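Local atomic coordinates of ZYG-9 (Caenorhabditis elegans, PDB entry 2OF3), a protein that plays a major part in organising microtubules and spindle poles in one-cell embryos during mitosis and meiosis, and is required for default nucleus positioning in oocytes. Residues E2-N8 with Q46-L51; L39-L43 with M52-F56; V212-V216 with A227-L231. All blocks are in the same frame, centred on the assembly; numbering follows the deposited sequence.

Overall arrangement
The three contacts belong to one elongated, all-helical TOG domain. Contacts 1 and 2 lie together at the N-terminal end, their centres 11 Å apart, and share helix 49-55; contact 3 lies on the opposite side of the chain's centre, its centre 47 Å from that of contact 1 and 43 Å from that of contact 2. Contact 1, partly buried, pins an irregular N-terminal stretch through backbone, hydroxyl and amide hydrogen bonds and leucine packing. Contact 2, also partly buried, joins helices 33-44 and 49-55 by apolar, CH-pi and thioether packing without a hydrogen bond across. Contact 3, buried and without such a bond, sets a compact turn against helix 221-238 through apolar side chains and close backbone.

Contact 1: residues E2-N8 with Q46-L51; sequences ELLLSDN and QAKVSL
Leu5 and Ala47 form a single antiparallel bridge, a non-hydrogen-bonded pair framed by the bonds Ser6 N to Gln46 O (2.8 Å) and Lys48 N to Leu4 O (3.1 Å). Two CA-H...O contacts, Ala47 CA to Leu4 O and Leu5 CA to Gln46 O, fill in between them. Beside this bridge Gln46 OE1 is gripped twice. Ser6 OG donates to it at 2.6 Å, tilted 21° from the carbonyl plane, while Asn8 ND2 reaches a lone pair within that plane at 2.9 Å. A bend at chi2 (-53°) folds the glutamine amide back toward both donors, its plane almost perpendicular to that of Asn8. The amide suits this place because its other end, NE2, bonds Asp10 OD2. Lys48 lays its aliphatic chain obliquely across Leu4, CD lying 4.0 Å from Leu4 CD1. Its ammonium approaches the poorly ordered Glu2 without making a salt bridge. On the apolar side Leu4 CG meets Leu51 CD2 at 3.9 Å, the two side chains nearly at right angles. Leu4 and Leu51 also pack on helix 60-76, Leu5 fits between that helix and helix 85-95, and Leu3 reaches Ser80 of helix 78-83.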
ATOM      1  N   GLU A   2      -3.045 -33.510  -2.949  1.00 64.01           N
ATOM      2  CA  GLU A   2      -2.742 -32.410  -1.987  1.00 60.59           C
ATOM      3  C   GLU A   2      -2.421 -31.032  -2.585  1.00 56.64           C
ATOM      4  O   GLU A   2      -1.619 -30.880  -3.533  1.00 56.85           O
ATOM      5  CB  GLU A   2      -1.690 -32.790  -0.940  1.00 61.66           C
ATOM      6  CG  GLU A   2      -2.196 -33.794   0.113  1.00 65.59           C
ATOM      7  CD  GLU A   2      -1.696 -35.235  -0.158  1.00 70.16           C
ATOM      8  OE1 GLU A   2      -2.510 -36.075  -0.618  1.00 72.39           O
ATOM      9  OE2 GLU A   2      -0.489 -35.522   0.066  1.00 71.06           O
ATOM     10  N   LEU A   3      -3.087 -30.032  -2.014  1.00 51.38           N
ATOM     11  CA  LEU A   3      -2.893 -28.626  -2.356  1.00 45.29           C
ATOM     12  C   LEU A   3      -1.460 -28.226  -2.019  1.00 41.60           C
ATOM     13  O   LEU A   3      -0.922 -28.576  -0.950  1.00 41.05           O
ATOM     14  CB  LEU A   3      -3.885 -27.762  -1.554  1.00 44.79           C
ATOM     15  CG  LEU A   3      -5.390 -28.048  -1.633  1.00 44.79           C
ATOM     16  CD1 LEU A   3      -6.182 -27.168  -0.683  1.00 43.35           C
ATOM     17  CD2 LEU A   3      -5.929 -27.906  -3.065  1.00 44.53           C
ATOM     18  N   LEU A   4      -0.837 -27.499  -2.931  1.00 37.15           N
ATOM     19  CA  LEU A   4       0.427 -26.869  -2.667  1.00 34.34           C
ATOM     20  C   LEU A   4       0.392 -25.896  -1.442  1.00 31.98           C
ATOM     21  O   LEU A   4       1.394 -25.708  -0.732  1.00 30.73           O
ATOM     22  CB  LEU A   4       0.812 -26.136  -3.919  1.00 34.54           C
ATOM     23  CG  LEU A   4       2.201 -25.541  -3.953  1.00 36.69           C
ATOM     24  CD1 LEU A   4       3.246 -26.677  -3.911  1.00 37.64           C
ATOM     25  CD2 LEU A   4       2.293 -24.728  -5.218  1.00 35.44           C
ATOM     26  N   LEU A   5      -0.782 -25.303  -1.201  1.00 29.47           N
ATOM     27  CA  LEU A   5      -0.976 -24.265  -0.196  1.00 26.52           C
ATOM     28  C   LEU A   5      -2.320 -24.510   0.392  1.00 25.16           C
ATOM     29  O   LEU A   5      -3.247 -24.797  -0.342  1.00 24.98           O
ATOM     30  CB  LEU A   5      -0.888 -22.878  -0.837  1.00 26.36           C
ATOM     31  CG  LEU A   5      -0.965 -21.695   0.130  1.00 24.06           C
ATOM     32  CD1 LEU A   5       0.264 -21.706   1.125  1.00 22.19           C
ATOM     33  CD2 LEU A   5      -1.027 -20.413  -0.733  1.00 21.76           C
ATOM     34  N   SER A   6      -2.430 -24.480   1.721  1.00 23.43           N
ATOM     35  CA  SER A   6      -3.657 -24.805   2.428  1.00 23.56           C
ATOM     36  C   SER A   6      -4.896 -23.949   2.080  1.00 24.49           C
ATOM     37  O   SER A   6      -4.798 -22.822   1.592  1.00 23.41           O
ATOM     38  CB  SER A   6      -3.420 -24.686   3.945  1.00 22.72           C
ATOM     39  OG  SER A   6      -3.250 -23.306   4.286  1.00 19.17           O
ATOM     40  N   ASP A   7      -6.065 -24.486   2.392  1.00 26.43           N
ATOM     41  CA  ASP A   7      -7.298 -23.748   2.302  1.00 28.85           C
ATOM     42  C   ASP A   7      -7.945 -24.088   3.642  1.00 28.37           C
ATOM     43  O   ASP A   7      -8.578 -25.140   3.783  1.00 31.44           O
ATOM     44  CB  ASP A   7      -8.090 -24.281   1.095  1.00 29.74           C
ATOM     45  CG  ASP A   7      -9.583 -23.932   1.135  1.00 36.36           C
ATOM     46  OD1 ASP A   7      -9.986 -23.007   1.897  1.00 40.14           O
ATOM     47  OD2 ASP A   7     -10.366 -24.591   0.388  1.00 40.99           O
ATOM     48  N   ASN A   8      -7.752 -23.250   4.647  1.00 25.70           N
ATOM     49  CA  ASN A   8      -8.341 -23.447   5.967  1.00 23.79           C
ATOM     50  C   ASN A   8      -8.644 -22.063   6.544  1.00 23.60           C
ATOM     51  O   ASN A   8      -8.479 -21.030   5.875  1.00 22.51           O
ATOM     52  CB  ASN A   8      -7.371 -24.282   6.883  1.00 23.21           C
ATOM     53  CG  ASN A   8      -5.994 -23.622   7.046  1.00 20.80           C
ATOM     54  OD1 ASN A   8      -5.888 -22.398   7.009  1.00 21.93           O
ATOM     55  ND2 ASN A   8      -4.932 -24.426   7.191  1.00 21.37           N
ATOM     56  N   GLN A  46       1.410 -24.204   6.484  1.00 22.77           N
ATOM     57  CA  GLN A  46       0.395 -24.001   5.404  1.00 22.45           C
ATOM     58  C   GLN A  46       0.797 -24.488   3.996  1.00 22.94           C
ATOM     59  O   GLN A  46      -0.051 -24.769   3.168  1.00 23.30           O
ATOM     60  CB  GLN A  46       0.009 -22.491   5.274  1.00 22.11           C
ATOM     61  CG  GLN A  46      -0.406 -21.810   6.581  1.00 18.70           C
ATOM     62  CD  GLN A  46      -1.497 -22.551   7.327  1.00 19.62           C
ATOM     63  OE1 GLN A  46      -2.304 -23.312   6.744  1.00 19.68           O
ATOM     64  NE2 GLN A  46      -1.519 -22.353   8.644  1.00 18.68           N
ATOM     65  N   ALA A  47       2.096 -24.598   3.748  1.00 23.87           N
ATOM     66  CA  ALA A  47       2.672 -24.836   2.443  1.00 24.80           C
ATOM     67  C   ALA A  47       3.504 -26.137   2.435  1.00 26.36           C
ATOM     68  O   ALA A  47       4.255 -26.424   3.367  1.00 25.91           O
ATOM     69  CB  ALA A  47       3.588 -23.632   2.031  1.00 23.82           C
ATOM     70  N   LYS A  48       3.405 -26.884   1.338  1.00 28.51           N
ATOM     71  CA  LYS A  48       4.320 -27.996   1.041  1.00 31.51           C
ATOM     72  C   LYS A  48       5.816 -27.576   1.049  1.00 30.58           C
ATOM     73  O   LYS A  48       6.192 -26.465   0.611  1.00 29.24           O
ATOM     74  CB  LYS A  48       3.982 -28.582  -0.350  1.00 31.59           C
ATOM     75  CG  LYS A  48       2.695 -29.403  -0.417  1.00 35.17           C
ATOM     76  CD  LYS A  48       2.620 -29.998  -1.849  1.00 37.50           C
ATOM     77  CE  LYS A  48       1.630 -31.194  -1.880  1.00 44.91           C
ATOM     78  NZ  LYS A  48       1.273 -31.471  -0.439  1.00 48.37           N
ATOM     79  N   VAL A  49       6.680 -28.502   1.468  1.00 31.10           N
ATOM     80  CA  VAL A  49       8.091 -28.175   1.618  1.00 31.77           C
ATOM     81  C   VAL A  49       8.713 -27.762   0.312  1.00 30.83           C
ATOM     82  O   VAL A  49       9.624 -26.943   0.317  1.00 31.49           O
ATOM     83  CB  VAL A  49       8.919 -29.324   2.304  1.00 32.87           C
ATOM     84  CG1 VAL A  49       8.179 -29.871   3.491  1.00 34.38           C
ATOM     85  CG2 VAL A  49       9.206 -30.432   1.311  1.00 37.92           C
ATOM     86  N   SER A  50       8.231 -28.271  -0.826  1.00 30.10           N
ATOM     87  CA  SER A  50       8.831 -27.823  -2.108  1.00 29.87           C
ATOM     88  C   SER A  50       8.526 -26.394  -2.422  1.00 29.24           C
ATOM     89  O   SER A  50       9.381 -25.706  -2.983  1.00 29.64           O
ATOM     90  CB  SER A  50       8.381 -28.668  -3.304  1.00 30.34           C
ATOM     91  OG  SER A  50       6.978 -28.621  -3.433  1.00 34.39           O
ATOM     92  N   LEU A  51       7.317 -25.910  -2.087  1.00 28.32           N
ATOM     93  CA  LEU A  51       7.088 -24.439  -2.131  1.00 27.09           C
ATOM     94  C   LEU A  51       7.921 -23.704  -1.087  1.00 26.02           C
ATOM     95  O   LEU A  51       8.545 -22.684  -1.389  1.00 25.39           O
ATOM     96  CB  LEU A  51       5.597 -24.115  -1.968  1.00 27.34           C
ATOM     97  CG  LEU A  51       5.196 -22.637  -2.088  1.00 27.53           C
ATOM     98  CD1 LEU A  51       5.662 -21.991  -3.370  1.00 24.39           C
ATOM     99  CD2 LEU A  51       3.650 -22.525  -1.958  1.00 27.92           C
TER

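Contact 2: residues L39-L43 with M52-F56; sequences LQTLL and MSQLF
The Phe56 ring carries Gln40 CB over one face and has Leu43 CD1 and Leu39 CG near its plane at the edge. Met52 O also lies in the ring plane at the edge. The contact ties together two successive antiparallel helices, 33-44 and 49-55, in a TOG domain, a fold made of HEAT-type helical repeats. Gln40 CB makes a CH-pi contact with the ring, 4.0 Å from its centroid and 17° off the normal. With CG anti to the backbone N (chi1 178°) and the chain extended beyond it, Gln40 runs past Phe56 in the opposite direction, its amide stacked almost parallel to the ring. Glutamine suits this partly exposed place, since its CB covers the aromatic face while the flat amide beyond it can still lie alongside. With an alanine in place of Phe56, Gln40 CB is likely to lose the ring it rests on and a gap to open beside Leu39 and Leu43, the edge-to-face stack on Trp91 probably being lost as well. Phe56 is the first residue after helix 49-55 to leave helical backbone angles; its CB points toward helix 33-44. Met52, unbranched and flexible, bends at chi2 and chi3 to bring its thioether against the end of helix 33-44. Its SD lies 3.9 Å from Leu43 CB, and its terminal methyl CE reaches Gln40 O at 3.3 Å. Deeper in, Leu43 CD1 meets Leu55 CD1 at 3.9 Å.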
ATOM      1  N   LEU A  39       7.675 -15.693   9.988  1.00 18.54           N
ATOM      2  CA  LEU A  39       6.939 -15.957   8.744  1.00 19.60           C
ATOM      3  C   LEU A  39       7.150 -17.356   8.221  1.00 20.18           C
ATOM      4  O   LEU A  39       6.201 -18.030   7.815  1.00 19.68           O
ATOM      5  CB  LEU A  39       7.317 -14.935   7.646  1.00 19.10           C
ATOM      6  CG  LEU A  39       6.643 -15.074   6.255  1.00 18.92           C
ATOM      7  CD1 LEU A  39       5.189 -14.837   6.415  1.00 17.38           C
ATOM      8  CD2 LEU A  39       7.238 -14.051   5.291  1.00 19.28           C
ATOM      9  N   GLN A  40       8.404 -17.816   8.238  1.00 21.01           N
ATOM     10  CA  GLN A  40       8.716 -19.169   7.792  1.00 22.90           C
ATOM     11  C   GLN A  40       8.047 -20.260   8.616  1.00 21.68           C
ATOM     12  O   GLN A  40       7.582 -21.214   8.069  1.00 22.90           O
ATOM     13  CB  GLN A  40      10.225 -19.281   7.769  1.00 24.64           C
ATOM     14  CG  GLN A  40      10.765 -20.608   7.383  1.00 32.78           C
ATOM     15  CD  GLN A  40      12.278 -20.530   7.361  1.00 40.07           C
ATOM     16  OE1 GLN A  40      12.876 -19.637   7.998  1.00 39.89           O
ATOM     17  NE2 GLN A  40      12.902 -21.416   6.587  1.00 40.41           N
ATOM     18  N   THR A  41       7.963 -20.113   9.937  1.00 22.32           N
ATOM     19  CA  THR A  41       7.194 -21.009  10.805  1.00 21.31           C
ATOM     20  C   THR A  41       5.723 -20.971  10.469  1.00 20.94           C
ATOM     21  O   THR A  41       5.102 -22.024  10.360  1.00 21.70           O
ATOM     22  CB  THR A  41       7.379 -20.618  12.288  1.00 21.27           C
ATOM     23  OG1 THR A  41       8.740 -20.863  12.650  1.00 23.88           O
ATOM     24  CG2 THR A  41       6.472 -21.393  13.250  1.00 20.54           C
ATOM     25  N   LEU A  42       5.149 -19.788  10.304  1.00 20.73           N
ATOM     26  CA  LEU A  42       3.689 -19.691  10.011  1.00 21.14           C
ATOM     27  C   LEU A  42       3.372 -20.284   8.629  1.00 20.85           C
ATOM     28  O   LEU A  42       2.383 -21.011   8.443  1.00 21.21           O
ATOM     29  CB  LEU A  42       3.240 -18.218  10.079  1.00 19.94           C
ATOM     30  CG  LEU A  42       3.252 -17.652  11.497  1.00 21.46           C
ATOM     31  CD1 LEU A  42       2.954 -16.135  11.437  1.00 18.54           C
ATOM     32  CD2 LEU A  42       2.269 -18.365  12.393  1.00 17.22           C
ATOM     33  N   LEU A  43       4.203 -19.975   7.656  1.00 20.68           N
ATOM     34  CA  LEU A  43       3.958 -20.486   6.308  1.00 21.50           C
ATOM     35  C   LEU A  43       4.265 -22.002   6.222  1.00 21.75           C
ATOM     36  O   LEU A  43       3.596 -22.741   5.476  1.00 20.17           O
ATOM     37  CB  LEU A  43       4.781 -19.684   5.259  1.00 21.62           C
ATOM     38  CG  LEU A  43       4.139 -18.558   4.451  1.00 24.05           C
ATOM     39  CD1 LEU A  43       5.255 -17.865   3.587  1.00 24.42           C
ATOM     40  CD2 LEU A  43       2.950 -19.039   3.600  1.00 19.98           C
ATOM     41  N   MET A  52       7.959 -24.229   0.137  1.00 26.39           N
ATOM     42  CA  MET A  52       8.780 -23.630   1.196  1.00 27.00           C
ATOM     43  C   MET A  52      10.243 -23.477   0.816  1.00 29.18           C
ATOM     44  O   MET A  52      10.869 -22.421   1.109  1.00 29.22           O
ATOM     45  CB  MET A  52       8.648 -24.419   2.520  1.00 26.22           C
ATOM     46  CG  MET A  52       7.276 -24.248   3.245  1.00 25.12           C
ATOM     47  SD  MET A  52       6.956 -22.571   3.799  1.00 16.25           S
ATOM     48  CE  MET A  52       8.128 -22.465   5.118  1.00 20.77           C
ATOM     49  N   SER A  53      10.834 -24.521   0.202  1.00 29.77           N
ATOM     50  CA  SER A  53      12.247 -24.432  -0.245  1.00 31.76           C
ATOM     51  C   SER A  53      12.476 -23.333  -1.223  1.00 31.15           C
ATOM     52  O   SER A  53      13.536 -22.733  -1.203  1.00 32.43           O
ATOM     53  CB  SER A  53      12.739 -25.742  -0.878  1.00 32.05           C
ATOM     54  OG  SER A  53      12.362 -26.814  -0.036  1.00 35.10           O
ATOM     55  N   GLN A  54      11.496 -23.050  -2.090  1.00 32.05           N
ATOM     56  CA  GLN A  54      11.666 -21.952  -3.063  1.00 32.18           C
ATOM     57  C   GLN A  54      11.492 -20.591  -2.397  1.00 31.59           C
ATOM     58  O   GLN A  54      12.272 -19.656  -2.634  1.00 32.05           O
ATOM     59  CB  GLN A  54      10.672 -22.087  -4.238  1.00 32.22           C
ATOM     60  CG  GLN A  54      10.880 -23.338  -5.134  1.00 32.98           C
ATOM     61  CD  GLN A  54       9.671 -23.648  -6.031  1.00 33.72           C
ATOM     62  OE1 GLN A  54       8.515 -23.303  -5.720  1.00 35.96           O
ATOM     63  NE2 GLN A  54       9.930 -24.338  -7.129  1.00 36.84           N
ATOM     64  N   LEU A  55      10.443 -20.494  -1.576  1.00 30.03           N
ATOM     65  CA  LEU A  55      10.092 -19.257  -0.872  1.00 30.09           C
ATOM     66  C   LEU A  55      11.249 -18.758  -0.042  1.00 30.52           C
ATOM     67  O   LEU A  55      11.507 -17.573  -0.004  1.00 30.06           O
ATOM     68  CB  LEU A  55       8.838 -19.470   0.015  1.00 28.48           C
ATOM     69  CG  LEU A  55       7.453 -19.496  -0.676  1.00 28.50           C
ATOM     70  CD1 LEU A  55       6.353 -19.745   0.337  1.00 23.48           C
ATOM     71  CD2 LEU A  55       7.193 -18.221  -1.401  1.00 25.73           C
ATOM     72  N   PHE A  56      11.970 -19.627   0.626  1.00 32.02           N
ATOM     73  CA  PHE A  56      13.054 -19.172   1.464  1.00 34.59           C
ATOM     74  C   PHE A  56      14.486 -19.515   1.031  1.00 38.63           C
ATOM     75  O   PHE A  56      15.397 -19.498   1.817  1.00 37.89           O
ATOM     76  CB  PHE A  56      12.794 -19.510   2.925  1.00 33.46           C
ATOM     77  CG  PHE A  56      11.514 -18.942   3.449  1.00 31.42           C
ATOM     78  CD1 PHE A  56      10.347 -19.618   3.316  1.00 28.27           C
ATOM     79  CD2 PHE A  56      11.477 -17.720   4.039  1.00 30.03           C
ATOM     80  CE1 PHE A  56       9.201 -19.090   3.766  1.00 28.04           C
ATOM     81  CE2 PHE A  56      10.306 -17.214   4.469  1.00 28.26           C
ATOM     82  CZ  PHE A  56       9.189 -17.911   4.341  1.00 25.76           C
TER

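Contact 3: residues V212-V216 with A227-L231; sequences VAPFV and AINVL
Phe215 N donates a 2.8 Å hydrogen bond to Val212 O, the first of two short-span bonds that wind residues 212-216 into a tight turn against Ala227. In the second, Val216 N bonds Ala213 O, as expected of a 3-10 segment. This winding presents peptide backbone to helix 221-238, and the methyl of Ala227 lies directly on it, with CB 3.6 Å from Phe215 C. The same methyl touches Phe215 CB at 3.8 Å, whereas the ring of Phe215 leads away from the helix. Alanine suits the spot because the backbones come so close, with only 5.4 Å between the CA atoms of Val216 and Ala227. On one side of this methyl Val216 spreads its two branches between neighbouring side chains. CG1, anti to the backbone N (chi1 179°), meets Ile228 CG1 at 3.8 Å, the side chains crossing at about a right angle. CG2 points instead to Leu231 CD1, 3.7 Å away. Beta-branching thus lets one short side chain touch both partners. Leu231 CD1 also comes near Ala213 CA, more loosely, while the Ala213 methyl is directed away from the helix. Val212 CG1 lies against Ala227, near both its O and its CB, and meets Val230 CG1 at 3.8 Å. That carbonyl is already engaged by Leu231 N in the regular helical pattern, and its burial under a methyl probably costs little. Around the contact, helix 181-198 meets Val212 through Leu188, helix 251-264 backs Val216 and Ile228 through Val257, and helix 241-246 closes over Ala213 and Leu231 with Ala246 and Met242.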
ATOM      1  N   VAL A 212      -0.842  18.486   4.322  1.00 25.03           N
ATOM      2  CA  VAL A 212      -0.442  18.539   2.916  1.00 24.94           C
ATOM      3  C   VAL A 212       0.142  19.934   2.565  1.00 25.91           C
ATOM      4  O   VAL A 212       1.107  20.042   1.800  1.00 25.70           O
ATOM      5  CB  VAL A 212      -1.604  18.107   1.979  1.00 24.00           C
ATOM      6  CG1 VAL A 212      -1.314  18.491   0.498  1.00 23.90           C
ATOM      7  CG2 VAL A 212      -1.875  16.572   2.098  1.00 21.37           C
ATOM      8  N   ALA A 213      -0.456  20.994   3.120  1.00 26.87           N
ATOM      9  CA  ALA A 213      -0.045  22.380   2.814  1.00 27.61           C
ATOM     10  C   ALA A 213       1.479  22.652   2.772  1.00 27.75           C
ATOM     11  O   ALA A 213       1.918  23.320   1.849  1.00 28.61           O
ATOM     12  CB  ALA A 213      -0.779  23.429   3.731  1.00 27.58           C
ATOM     13  N   PRO A 214       2.287  22.183   3.754  1.00 27.49           N
ATOM     14  CA  PRO A 214       3.717  22.475   3.637  1.00 26.95           C
ATOM     15  C   PRO A 214       4.382  21.956   2.345  1.00 27.07           C
ATOM     16  O   PRO A 214       5.471  22.439   1.989  1.00 25.53           O
ATOM     17  CB  PRO A 214       4.330  21.737   4.833  1.00 27.82           C
ATOM     18  CG  PRO A 214       3.228  21.712   5.841  1.00 27.81           C
ATOM     19  CD  PRO A 214       1.989  21.493   5.027  1.00 28.12           C
ATOM     20  N   PHE A 215       3.762  20.968   1.681  1.00 25.48           N
ATOM     21  CA  PHE A 215       4.406  20.345   0.521  1.00 24.12           C
ATOM     22  C   PHE A 215       4.238  21.173  -0.745  1.00 24.05           C
ATOM     23  O   PHE A 215       4.834  20.841  -1.774  1.00 24.09           O
ATOM     24  CB  PHE A 215       3.976  18.864   0.361  1.00 23.62           C
ATOM     25  CG  PHE A 215       4.519  17.968   1.467  1.00 24.54           C
ATOM     26  CD1 PHE A 215       5.830  17.483   1.407  1.00 20.74           C
ATOM     27  CD2 PHE A 215       3.721  17.686   2.635  1.00 26.05           C
ATOM     28  CE1 PHE A 215       6.352  16.667   2.443  1.00 25.29           C
ATOM     29  CE2 PHE A 215       4.214  16.901   3.689  1.00 23.50           C
ATOM     30  CZ  PHE A 215       5.547  16.377   3.599  1.00 25.97           C
ATOM     31  N   VAL A 216       3.468  22.267  -0.669  1.00 22.87           N
ATOM     32  CA  VAL A 216       3.419  23.235  -1.737  1.00 24.26           C
ATOM     33  C   VAL A 216       4.808  23.846  -1.911  1.00 24.80           C
ATOM     34  O   VAL A 216       5.137  24.285  -3.010  1.00 26.56           O
ATOM     35  CB  VAL A 216       2.273  24.315  -1.535  1.00 23.87           C
ATOM     36  CG1 VAL A 216       2.253  25.367  -2.683  1.00 24.32           C
ATOM     37  CG2 VAL A 216       0.878  23.620  -1.466  1.00 22.19           C
ATOM     38  N   ALA A 227       0.569  18.526  -4.330  1.00 20.49           N
ATOM     39  CA  ALA A 227       0.138  19.148  -3.062  1.00 21.90           C
ATOM     40  C   ALA A 227      -0.823  20.269  -3.351  1.00 22.97           C
ATOM     41  O   ALA A 227      -1.872  20.366  -2.680  1.00 24.04           O
ATOM     42  CB  ALA A 227       1.323  19.686  -2.210  1.00 21.16           C
ATOM     43  N   ILE A 228      -0.490  21.102  -4.351  1.00 22.69           N
ATOM     44  CA  ILE A 228      -1.386  22.149  -4.822  1.00 22.29           C
ATOM     45  C   ILE A 228      -2.695  21.509  -5.232  1.00 22.57           C
ATOM     46  O   ILE A 228      -3.752  21.991  -4.805  1.00 22.12           O
ATOM     47  CB  ILE A 228      -0.777  22.942  -6.023  1.00 22.70           C
ATOM     48  CG1 ILE A 228       0.358  23.824  -5.538  1.00 21.90           C
ATOM     49  CG2 ILE A 228      -1.866  23.766  -6.760  1.00 24.35           C
ATOM     50  CD1 ILE A 228       1.272  24.312  -6.671  1.00 23.79           C
ATOM     51  N   ASN A 229      -2.660  20.443  -6.040  1.00 21.02           N
ATOM     52  CA  ASN A 229      -3.924  19.854  -6.476  1.00 21.11           C
ATOM     53  C   ASN A 229      -4.792  19.173  -5.401  1.00 21.18           C
ATOM     54  O   ASN A 229      -6.006  19.148  -5.525  1.00 21.74           O
ATOM     55  CB  ASN A 229      -3.709  18.931  -7.689  1.00 21.06           C
ATOM     56  CG  ASN A 229      -3.388  19.682  -8.961  1.00 22.48           C
ATOM     57  OD1 ASN A 229      -2.805  19.128  -9.890  1.00 27.33           O
ATOM     58  ND2 ASN A 229      -3.769  20.905  -9.025  1.00 19.07           N
ATOM     59  N   VAL A 230      -4.186  18.672  -4.345  1.00 21.90           N
ATOM     60  CA  VAL A 230      -4.935  18.227  -3.166  1.00 22.77           C
ATOM     61  C   VAL A 230      -5.724  19.406  -2.539  1.00 22.88           C
ATOM     62  O   VAL A 230      -6.933  19.284  -2.269  1.00 23.60           O
ATOM     63  CB  VAL A 230      -3.978  17.514  -2.085  1.00 22.70           C
ATOM     64  CG1 VAL A 230      -4.701  17.316  -0.711  1.00 22.06           C
ATOM     65  CG2 VAL A 230      -3.400  16.124  -2.586  1.00 21.34           C
ATOM     66  N   LEU A 231      -5.083  20.555  -2.343  1.00 23.15           N
ATOM     67  CA  LEU A 231      -5.725  21.708  -1.704  1.00 23.71           C
ATOM     68  C   LEU A 231      -6.836  22.306  -2.539  1.00 24.53           C
ATOM     69  O   LEU A 231      -7.884  22.711  -1.994  1.00 25.51           O
ATOM     70  CB  LEU A 231      -4.678  22.770  -1.361  1.00 23.31           C
ATOM     71  CG  LEU A 231      -3.598  22.351  -0.385  1.00 24.11           C
ATOM     72  CD1 LEU A 231      -2.658  23.499  -0.228  1.00 22.97           C
ATOM     73  CD2 LEU A 231      -4.164  21.962   0.990  1.00 25.33           C
TER